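Local coordinates for histidinol-phosphate aminotransferase (Clostridium acetobutylicum, PDB 3FTB), which probably catalyses pyridoxal-phosphate-dependent transamination, consistent with a role as histidinol-phosphate aminotransferase in histidine biosynthesis, at residues A[76-90]-A[198-212]. Sequence-based numbering, arbitrary orientation.
Sequences LKDIGIVLGNGASEI and VGEIKNYSCLFIIRA. With PO4 (phosphate ion), chain E; PO4 (phosphate ion), chain G.
Beside a phosphate pocket at the N-terminus of helix 87-95, the methyl groups of Ala87 and Ala212 meet, CB to CB, at 3.8 Å. The phosphate ion of chain E accepts the backbone N-H groups of Ala87 (Ala87 N to O2, 2.9 Å) and Ser88 (Ser88 N to O1, 3.0 Å). The Ser88 hydroxyl is also turned to O1. The ion probably comes from the crystallisation liquor, but its place is consistent with that of the cofactor phosphate in fold-type I aminotransferases, where a helix N-terminus probably helps balance the charge.

In the seven-stranded mixed sheet of this fold, strand 225-229 runs between 80-84 and 207-212, and helix 87-95 packs its Ile90 against strand 207-212. Ile90 CG2, anti to the backbone N (chi1 -56° for CG1), sits in the notch formed by Phe208 CE2 (3.6 Å), met at the ring edge and in its plane, and Ile210 CG1 (3.7 Å). Val82 CG2 meets the same rim at Phe208 CZ.

At the far end, Leu76 CD2 lies 3.6 Å from Ile201 CB, while the Lys202 chain, bent at chi2, runs antiparallel to the Leu76 side chain. Its ammonium donates to Lys77 O (NZ to O, 2.6 Å), nearly in line with the carbonyl (166°), and also to Asn230. The Ile79 CG2 methyl packs across the end of Lys202, 3.5 Å from NZ. The Lys77 ammonium turns elsewhere, pairing with Glu71.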
ATOM      1  N   LEU A  76      -9.429 -22.600   6.797  1.00 47.49           N
ATOM      2  CA  LEU A  76     -10.464 -21.945   7.590  1.00 43.03           C
ATOM      3  C   LEU A  76     -11.402 -21.167   6.683  1.00 44.84           C
ATOM      4  O   LEU A  76     -10.955 -20.496   5.758  1.00 47.10           O
ATOM      5  CB  LEU A  76      -9.848 -20.989   8.615  1.00 34.64           C
ATOM      6  CG  LEU A  76     -10.009 -21.336  10.100  1.00 35.61           C
ATOM      7  CD1 LEU A  76      -9.401 -22.690  10.419  1.00 30.85           C
ATOM      8  CD2 LEU A  76      -9.432 -20.256  11.022  1.00 31.30           C
ATOM      9  N   LYS A  77     -12.700 -21.265   6.954  1.00 42.12           N
ATOM     10  CA  LYS A  77     -13.710 -20.497   6.236  1.00 34.05           C
ATOM     11  C   LYS A  77     -14.500 -19.627   7.224  1.00 29.26           C
ATOM     12  O   LYS A  77     -14.328 -19.751   8.442  1.00 26.55           O
ATOM     13  CB  LYS A  77     -14.638 -21.430   5.438  1.00 34.31           C
ATOM     14  CG  LYS A  77     -13.914 -22.323   4.426  1.00 20.65           C
ATOM     15  CD  LYS A  77     -13.249 -21.492   3.360  1.00 23.34           C
ATOM     16  CE  LYS A  77     -12.432 -22.349   2.420  1.00 22.48           C
ATOM     17  NZ  LYS A  77     -12.180 -21.605   1.159  1.00 31.30           N
ATOM     18  N   ASP A  78     -15.335 -18.737   6.694  1.00 36.44           N
ATOM     19  CA  ASP A  78     -16.168 -17.843   7.506  1.00 44.80           C
ATOM     20  C   ASP A  78     -15.337 -17.151   8.590  1.00 38.69           C
ATOM     21  O   ASP A  78     -15.668 -17.199   9.779  1.00 35.84           O
ATOM     22  CB  ASP A  78     -17.382 -18.591   8.102  1.00 50.83           C
ATOM     23  CG  ASP A  78     -18.501 -17.644   8.582  1.00 52.04           C
ATOM     24  OD1 ASP A  78     -18.549 -16.466   8.154  1.00 49.21           O
ATOM     25  OD2 ASP A  78     -19.349 -18.088   9.389  1.00 47.12           O
ATOM     26  N   ILE A  79     -14.253 -16.508   8.155  1.00 40.95           N
ATOM     27  CA  ILE A  79     -13.378 -15.737   9.039  1.00 30.89           C
ATOM     28  C   ILE A  79     -13.180 -14.350   8.465  1.00 28.45           C
ATOM     29  O   ILE A  79     -13.311 -14.149   7.263  1.00 26.92           O
ATOM     30  CB  ILE A  79     -11.987 -16.386   9.192  1.00 30.24           C
ATOM     31  CG1 ILE A  79     -11.419 -16.789   7.829  1.00 30.25           C
ATOM     32  CG2 ILE A  79     -12.060 -17.601  10.090  1.00 32.45           C
ATOM     33  CD1 ILE A  79      -9.906 -17.094   7.858  1.00 30.27           C
ATOM     34  N   GLY A  80     -12.884 -13.388   9.325  1.00 27.65           N
ATOM     35  CA  GLY A  80     -12.478 -12.080   8.854  1.00 21.36           C
ATOM     36  C   GLY A  80     -11.073 -12.187   8.271  1.00 32.41           C
ATOM     37  O   GLY A  80     -10.199 -12.872   8.827  1.00 25.09           O
ATOM     38  N   ILE A  81     -10.862 -11.519   7.140  1.00 41.54           N
ATOM     39  CA  ILE A  81      -9.551 -11.448   6.517  1.00 32.50           C
ATOM     40  C   ILE A  81      -9.278  -9.995   6.144  1.00 34.09           C
ATOM     41  O   ILE A  81     -10.100  -9.344   5.506  1.00 32.55           O
ATOM     42  CB  ILE A  81      -9.468 -12.340   5.266  1.00 31.95           C
ATOM     43  CG1 ILE A  81      -9.770 -13.798   5.624  1.00 31.09           C
ATOM     44  CG2 ILE A  81      -8.090 -12.221   4.617  1.00 37.94           C
ATOM     45  CD1 ILE A  81     -10.015 -14.672   4.417  1.00 26.05           C
ATOM     46  N   VAL A  82      -8.133  -9.478   6.570  1.00 34.28           N
ATOM     47  CA  VAL A  82      -7.762  -8.115   6.238  1.00 33.96           C
ATOM     48  C   VAL A  82      -6.456  -8.145   5.472  1.00 30.30           C
ATOM     49  O   VAL A  82      -5.512  -8.802   5.889  1.00 29.94           O
ATOM     50  CB  VAL A  82      -7.675  -7.196   7.487  1.00 40.97           C
ATOM     51  CG1 VAL A  82      -9.078  -6.885   8.018  1.00 36.29           C
ATOM     52  CG2 VAL A  82      -6.827  -7.822   8.570  1.00 38.84           C
ATOM     53  N   LEU A  83      -6.426  -7.459   4.331  1.00 33.57           N
ATOM     54  CA  LEU A  83      -5.256  -7.444   3.455  1.00 34.63           C
ATOM     55  C   LEU A  83      -4.425  -6.200   3.729  1.00 35.79           C
ATOM     56  O   LEU A  83      -4.959  -5.119   3.959  1.00 33.32           O
ATOM     57  CB  LEU A  83      -5.677  -7.504   1.981  1.00 20.11           C
ATOM     58  CG  LEU A  83      -6.629  -8.671   1.710  1.00 24.30           C
ATOM     59  CD1 LEU A  83      -7.159  -8.639   0.286  1.00 25.39           C
ATOM     60  CD2 LEU A  83      -5.964 -10.004   2.018  1.00 24.29           C
ATOM     61  N   GLY A  84      -3.111  -6.359   3.727  1.00 35.70           N
ATOM     62  CA  GLY A  84      -2.250  -5.235   4.014  1.00 27.90           C
ATOM     63  C   GLY A  84      -1.077  -5.124   3.071  1.00 46.11           C
ATOM     64  O   GLY A  84      -0.508  -6.128   2.633  1.00 52.08           O
ATOM     65  N   ASN A  85      -0.735  -3.882   2.748  1.00 55.53           N
ATOM     66  CA  ASN A  85       0.506  -3.561   2.074  1.00 58.06           C
ATOM     67  C   ASN A  85       1.636  -3.857   3.065  1.00 51.38           C
ATOM     68  O   ASN A  85       2.201  -2.945   3.671  1.00 55.10           O
ATOM     69  CB  ASN A  85       0.487  -2.085   1.667  1.00 63.82           C
ATOM     70  CG  ASN A  85       1.504  -1.749   0.591  1.00 67.41           C
ATOM     71  OD1 ASN A  85       1.691  -2.494  -0.375  1.00 71.29           O
ATOM     72  ND2 ASN A  85       2.151  -0.601   0.745  1.00 61.94           N
ATOM     73  N   GLY A  86       1.941  -5.144   3.235  1.00 40.22           N
ATOM     74  CA  GLY A  86       2.881  -5.609   4.242  1.00 24.99           C
ATOM     75  C   GLY A  86       2.157  -5.957   5.540  1.00 33.28           C
ATOM     76  O   GLY A  86       1.025  -5.527   5.751  1.00 33.70           O
ATOM     77  N   ALA A  87       2.787  -6.734   6.417  1.00 31.18           N
ATOM     78  CA  ALA A  87       2.222  -6.942   7.756  1.00 34.31           C
ATOM     79  C   ALA A  87       2.182  -5.626   8.545  1.00 46.91           C
ATOM     80  O   ALA A  87       1.348  -5.441   9.439  1.00 49.81           O
ATOM     81  CB  ALA A  87       3.007  -7.996   8.527  1.00 21.86           C
ATOM     82  N   SER A  88       3.088  -4.715   8.202  1.00 47.29           N
ATOM     83  CA  SER A  88       3.187  -3.423   8.871  1.00 44.36           C
ATOM     84  C   SER A  88       1.835  -2.753   9.009  1.00 32.87           C
ATOM     85  O   SER A  88       1.510  -2.195  10.053  1.00 41.21           O
ATOM     86  CB  SER A  88       4.111  -2.494   8.088  1.00 41.88           C
ATOM     87  OG  SER A  88       5.322  -3.142   7.762  1.00 52.79           O
ATOM     88  N   GLU A  89       1.058  -2.794   7.936  1.00 29.08           N
ATOM     89  CA  GLU A  89      -0.204  -2.073   7.888  1.00 43.61           C
ATOM     90  C   GLU A  89      -1.156  -2.630   8.943  1.00 45.75           C
ATOM     91  O   GLU A  89      -1.914  -1.892   9.578  1.00 42.39           O
ATOM     92  CB  GLU A  89      -0.816  -2.156   6.475  1.00 47.50           C
ATOM     93  CG  GLU A  89      -1.871  -1.082   6.162  1.00 59.62           C
ATOM     94  CD  GLU A  89      -2.569  -1.258   4.797  1.00 66.13           C
ATOM     95  OE1 GLU A  89      -2.079  -2.040   3.959  1.00 60.63           O
ATOM     96  OE2 GLU A  89      -3.613  -0.605   4.554  1.00 68.84           O
ATOM     97  N   ILE A  90      -1.084  -3.941   9.143  1.00 43.85           N
ATOM     98  CA  ILE A  90      -2.024  -4.641  10.005  1.00 37.41           C
ATOM     99  C   ILE A  90      -1.689  -4.454  11.483  1.00 35.66           C
ATOM    100  O   ILE A  90      -2.589  -4.284  12.311  1.00 35.01           O
ATOM    101  CB  ILE A  90      -2.077  -6.127   9.639  1.00 32.28           C
ATOM    102  CG1 ILE A  90      -2.426  -6.274   8.159  1.00 24.97           C
ATOM    103  CG2 ILE A  90      -3.076  -6.884  10.517  1.00 21.23           C
ATOM    104  CD1 ILE A  90      -1.985  -7.572   7.592  1.00 28.17           C
ATOM    105  N   VAL A 198      -3.696 -20.156  14.946  1.00 39.19           N
ATOM    106  CA  VAL A 198      -4.701 -20.093  13.885  1.00 45.41           C
ATOM    107  C   VAL A 198      -5.787 -21.156  14.085  1.00 41.61           C
ATOM    108  O   VAL A 198      -6.966 -20.906  13.828  1.00 38.02           O
ATOM    109  CB  VAL A 198      -4.094 -20.201  12.464  1.00 45.71           C
ATOM    110  CG1 VAL A 198      -3.406 -18.892  12.081  1.00 35.94           C
ATOM    111  CG2 VAL A 198      -3.150 -21.411  12.356  1.00 41.81           C
ATOM    112  N   GLY A 199      -5.386 -22.330  14.567  1.00 38.47           N
ATOM    113  CA  GLY A 199      -6.326 -23.408  14.830  1.00 26.47           C
ATOM    114  C   GLY A 199      -7.189 -23.162  16.056  1.00 32.41           C
ATOM    115  O   GLY A 199      -7.988 -24.026  16.457  1.00 27.12           O
ATOM    116  N   GLU A 200      -7.017 -21.982  16.659  1.00 26.84           N
ATOM    117  CA  GLU A 200      -7.803 -21.579  17.819  1.00 29.03           C
ATOM    118  C   GLU A 200      -8.791 -20.473  17.460  1.00 26.43           C
ATOM    119  O   GLU A 200      -9.575 -20.041  18.304  1.00 39.79           O
ATOM    120  CB  GLU A 200      -6.882 -21.100  18.954  1.00 46.07           C
ATOM    121  CG  GLU A 200      -6.537 -22.150  20.015  1.00 45.40           C
ATOM    122  CD  GLU A 200      -5.348 -22.994  19.630  1.00 51.64           C
ATOM    123  OE1 GLU A 200      -4.596 -22.580  18.722  1.00 59.89           O
ATOM    124  OE2 GLU A 200      -5.160 -24.067  20.237  1.00 52.63           O
ATOM    125  N   ILE A 201      -8.749 -20.027  16.206  1.00 26.40           N
ATOM    126  CA  ILE A 201      -9.527 -18.867  15.746  1.00 39.42           C
ATOM    127  C   ILE A 201     -11.040 -19.029  15.977  1.00 46.41           C
ATOM    128  O   ILE A 201     -11.738 -18.085  16.371  1.00 41.83           O
ATOM    129  CB  ILE A 201      -9.244 -18.578  14.249  1.00 36.87           C
ATOM    130  CG1 ILE A 201      -7.788 -18.141  14.044  1.00 40.52           C
ATOM    131  CG2 ILE A 201     -10.181 -17.525  13.707  1.00 27.13           C
ATOM    132  CD1 ILE A 201      -7.502 -16.759  14.534  1.00 36.18           C
ATOM    133  N   LYS A 202     -11.545 -20.234  15.743  1.00 50.45           N
ATOM    134  CA  LYS A 202     -12.971 -20.493  15.890  1.00 52.02           C
ATOM    135  C   LYS A 202     -13.433 -20.490  17.354  1.00 46.72           C
ATOM    136  O   LYS A 202     -14.563 -20.104  17.666  1.00 44.62           O
ATOM    137  CB  LYS A 202     -13.316 -21.817  15.211  1.00 48.47           C
ATOM    138  CG  LYS A 202     -12.955 -21.843  13.739  1.00 34.35           C
ATOM    139  CD  LYS A 202     -13.464 -20.591  13.073  1.00 32.45           C
ATOM    140  CE  LYS A 202     -13.687 -20.825  11.604  1.00 36.68           C
ATOM    141  NZ  LYS A 202     -14.568 -19.794  11.017  1.00 31.50           N
ATOM    142  N   ASN A 203     -12.553 -20.917  18.249  1.00 35.45           N
ATOM    143  CA  ASN A 203     -12.918 -21.057  19.646  1.00 32.03           C
ATOM    144  C   ASN A 203     -12.851 -19.754  20.403  1.00 35.98           C
ATOM    145  O   ASN A 203     -13.374 -19.661  21.514  1.00 35.35           O
ATOM    146  CB  ASN A 203     -12.034 -22.096  20.317  1.00 27.63           C
ATOM    147  CG  ASN A 203     -12.316 -23.478  19.812  1.00 47.33           C
ATOM    148  OD1 ASN A 203     -13.225 -24.150  20.297  1.00 59.43           O
ATOM    149  ND2 ASN A 203     -11.556 -23.911  18.811  1.00 51.82           N
ATOM    150  N   TYR A 204     -12.199 -18.754  19.807  1.00 35.09           N
ATOM    151  CA  TYR A 204     -12.011 -17.459  20.460  1.00 25.37           C
ATOM    152  C   TYR A 204     -12.071 -16.324  19.447  1.00 39.70           C
ATOM    153  O   TYR A 204     -11.231 -16.245  18.548  1.00 45.04           O
ATOM    154  CB  TYR A 204     -10.667 -17.409  21.205  1.00 28.40           C
ATOM    155  CG  TYR A 204     -10.522 -18.445  22.291  1.00 35.71           C
ATOM    156  CD1 TYR A 204     -11.178 -18.304  23.510  1.00 30.55           C
ATOM    157  CD2 TYR A 204      -9.738 -19.573  22.093  1.00 47.61           C
ATOM    158  CE1 TYR A 204     -11.054 -19.264  24.498  1.00 31.14           C
ATOM    159  CE2 TYR A 204      -9.610 -20.541  23.080  1.00 45.83           C
ATOM    160  CZ  TYR A 204     -10.273 -20.379  24.275  1.00 37.12           C
ATOM    161  OH  TYR A 204     -10.145 -21.337  25.247  1.00 36.31           O
ATOM    162  N   SER A 205     -13.057 -15.440  19.580  1.00 39.19           N
ATOM    163  CA  SER A 205     -13.052 -14.232  18.761  1.00 39.01           C
ATOM    164  C   SER A 205     -12.450 -13.010  19.477  1.00 28.32           C
ATOM    165  O   SER A 205     -12.765 -11.869  19.150  1.00 43.88           O
ATOM    166  CB  SER A 205     -14.432 -13.940  18.147  1.00 42.66           C
ATOM    167  OG  SER A 205     -15.421 -14.841  18.605  1.00 38.44           O
ATOM    168  N   CYS A 206     -11.588 -13.271  20.456  1.00 23.25           N
ATOM    169  CA  CYS A 206     -10.697 -12.253  21.018  1.00 33.20           C
ATOM    170  C   CYS A 206      -9.393 -12.299  20.234  1.00 30.68           C
ATOM    171  O   CYS A 206      -8.692 -11.301  20.105  1.00 33.29           O
ATOM    172  CB  CYS A 206     -10.424 -12.490  22.507  1.00 35.90           C
ATOM    173  SG  CYS A 206      -9.451 -13.977  22.895  1.00 43.28           S
ATOM    174  N   LEU A 207      -9.095 -13.473  19.684  1.00 28.66           N
ATOM    175  CA  LEU A 207      -7.891 -13.676  18.891  1.00 31.27           C
ATOM    176  C   LEU A 207      -7.898 -12.864  17.603  1.00 27.82           C
ATOM    177  O   LEU A 207      -8.844 -12.929  16.813  1.00 33.85           O
ATOM    178  CB  LEU A 207      -7.719 -15.156  18.531  1.00 35.72           C
ATOM    179  CG  LEU A 207      -6.976 -16.115  19.458  1.00 40.63           C
ATOM    180  CD1 LEU A 207      -7.061 -17.516  18.886  1.00 32.46           C
ATOM    181  CD2 LEU A 207      -5.530 -15.694  19.619  1.00 42.89           C
ATOM    182  N   PHE A 208      -6.830 -12.111  17.392  1.00 28.73           N
ATOM    183  CA  PHE A 208      -6.553 -11.542  16.089  1.00 22.95           C
ATOM    184  C   PHE A 208      -5.120 -11.922  15.714  1.00 34.41           C
ATOM    185  O   PHE A 208      -4.175 -11.605  16.449  1.00 33.65           O
ATOM    186  CB  PHE A 208      -6.728 -10.028  16.117  1.00 25.57           C
ATOM    187  CG  PHE A 208      -6.514  -9.368  14.775  1.00 28.08           C
ATOM    188  CD1 PHE A 208      -7.546  -9.292  13.860  1.00 34.23           C
ATOM    189  CD2 PHE A 208      -5.285  -8.826  14.436  1.00 23.07           C
ATOM    190  CE1 PHE A 208      -7.363  -8.692  12.633  1.00 40.02           C
ATOM    191  CE2 PHE A 208      -5.093  -8.221  13.206  1.00 34.96           C
ATOM    192  CZ  PHE A 208      -6.138  -8.155  12.300  1.00 37.53           C
ATOM    193  N   ILE A 209      -4.954 -12.630  14.599  1.00 34.13           N
ATOM    194  CA  ILE A 209      -3.622 -13.098  14.190  1.00 36.64           C
ATOM    195  C   ILE A 209      -3.089 -12.321  12.991  1.00 32.35           C
ATOM    196  O   ILE A 209      -3.839 -12.024  12.056  1.00 28.17           O
ATOM    197  CB  ILE A 209      -3.620 -14.612  13.828  1.00 30.82           C
ATOM    198  CG1 ILE A 209      -4.346 -15.448  14.893  1.00 29.67           C
ATOM    199  CG2 ILE A 209      -2.220 -15.109  13.595  1.00 13.72           C
ATOM    200  CD1 ILE A 209      -3.761 -15.338  16.264  1.00 35.83           C
ATOM    201  N   ILE A 210      -1.797 -11.999  13.029  1.00 32.44           N
ATOM    202  CA  ILE A 210      -1.117 -11.352  11.919  1.00 26.64           C
ATOM    203  C   ILE A 210      -0.119 -12.315  11.262  1.00 28.44           C
ATOM    204  O   ILE A 210       0.799 -12.829  11.918  1.00 31.87           O
ATOM    205  CB  ILE A 210      -0.384 -10.096  12.407  1.00 27.47           C
ATOM    206  CG1 ILE A 210      -1.384  -9.108  13.012  1.00 37.62           C
ATOM    207  CG2 ILE A 210       0.380  -9.446  11.283  1.00 23.44           C
ATOM    208  CD1 ILE A 210      -0.758  -7.806  13.496  1.00 42.24           C
ATOM    209  N   ARG A 211      -0.321 -12.600   9.982  1.00 29.17           N
ATOM    210  CA  ARG A 211       0.659 -13.379   9.241  1.00 34.95           C
ATOM    211  C   ARG A 211       1.350 -12.502   8.206  1.00 40.68           C
ATOM    212  O   ARG A 211       0.933 -11.377   7.966  1.00 28.55           O
ATOM    213  CB  ARG A 211      -0.005 -14.552   8.537  1.00 31.22           C
ATOM    214  CG  ARG A 211      -0.609 -15.579   9.459  1.00 23.53           C
ATOM    215  CD  ARG A 211       0.433 -16.370  10.169  1.00 31.92           C
ATOM    216  NE  ARG A 211      -0.155 -17.543  10.803  1.00 39.58           N
ATOM    217  CZ  ARG A 211      -0.031 -18.773  10.326  1.00 38.06           C
ATOM    218  NH1 ARG A 211       0.666 -18.974   9.217  1.00 32.18           N
ATOM    219  NH2 ARG A 211      -0.593 -19.793  10.962  1.00 41.95           N
ATOM    220  N   ALA A 212       2.401 -13.032   7.584  1.00 46.79           N
ATOM    221  CA  ALA A 212       3.119 -12.315   6.536  1.00 35.92           C
ATOM    222  C   ALA A 212       3.804 -13.280   5.582  1.00 40.14           C
ATOM    223  O   ALA A 212       4.180 -14.390   5.969  1.00 40.27           O
ATOM    224  CB  ALA A 212       4.135 -11.370   7.142  1.00 38.63           C
TER
HETATM  225  P   PO4 E 362       6.345  -6.380   6.609  1.00 29.96           P
HETATM  226  O1  PO4 E 362       5.495  -5.147   6.445  1.00 38.50           O
HETATM  227  O2  PO4 E 362       5.505  -7.611   6.446  1.00 33.13           O
HETATM  228  O3  PO4 E 362       7.426  -6.431   5.560  1.00 25.56           O
HETATM  229  O4  PO4 E 362       6.932  -6.369   7.997  1.00 35.41           O
HETATM  230  P   PO4 G 364       0.162 -22.405   8.752  1.00 62.96           P
HETATM  231  O1  PO4 G 364       0.756 -21.127   8.216  1.00 38.48           O
HETATM  232  O2  PO4 G 364      -0.820 -22.958   7.742  1.00 60.06           O
HETATM  233  O3  PO4 G 364       1.276 -23.399   9.005  1.00 66.82           O
HETATM  234  O4  PO4 G 364      -0.576 -22.167  10.052  1.00 73.61           O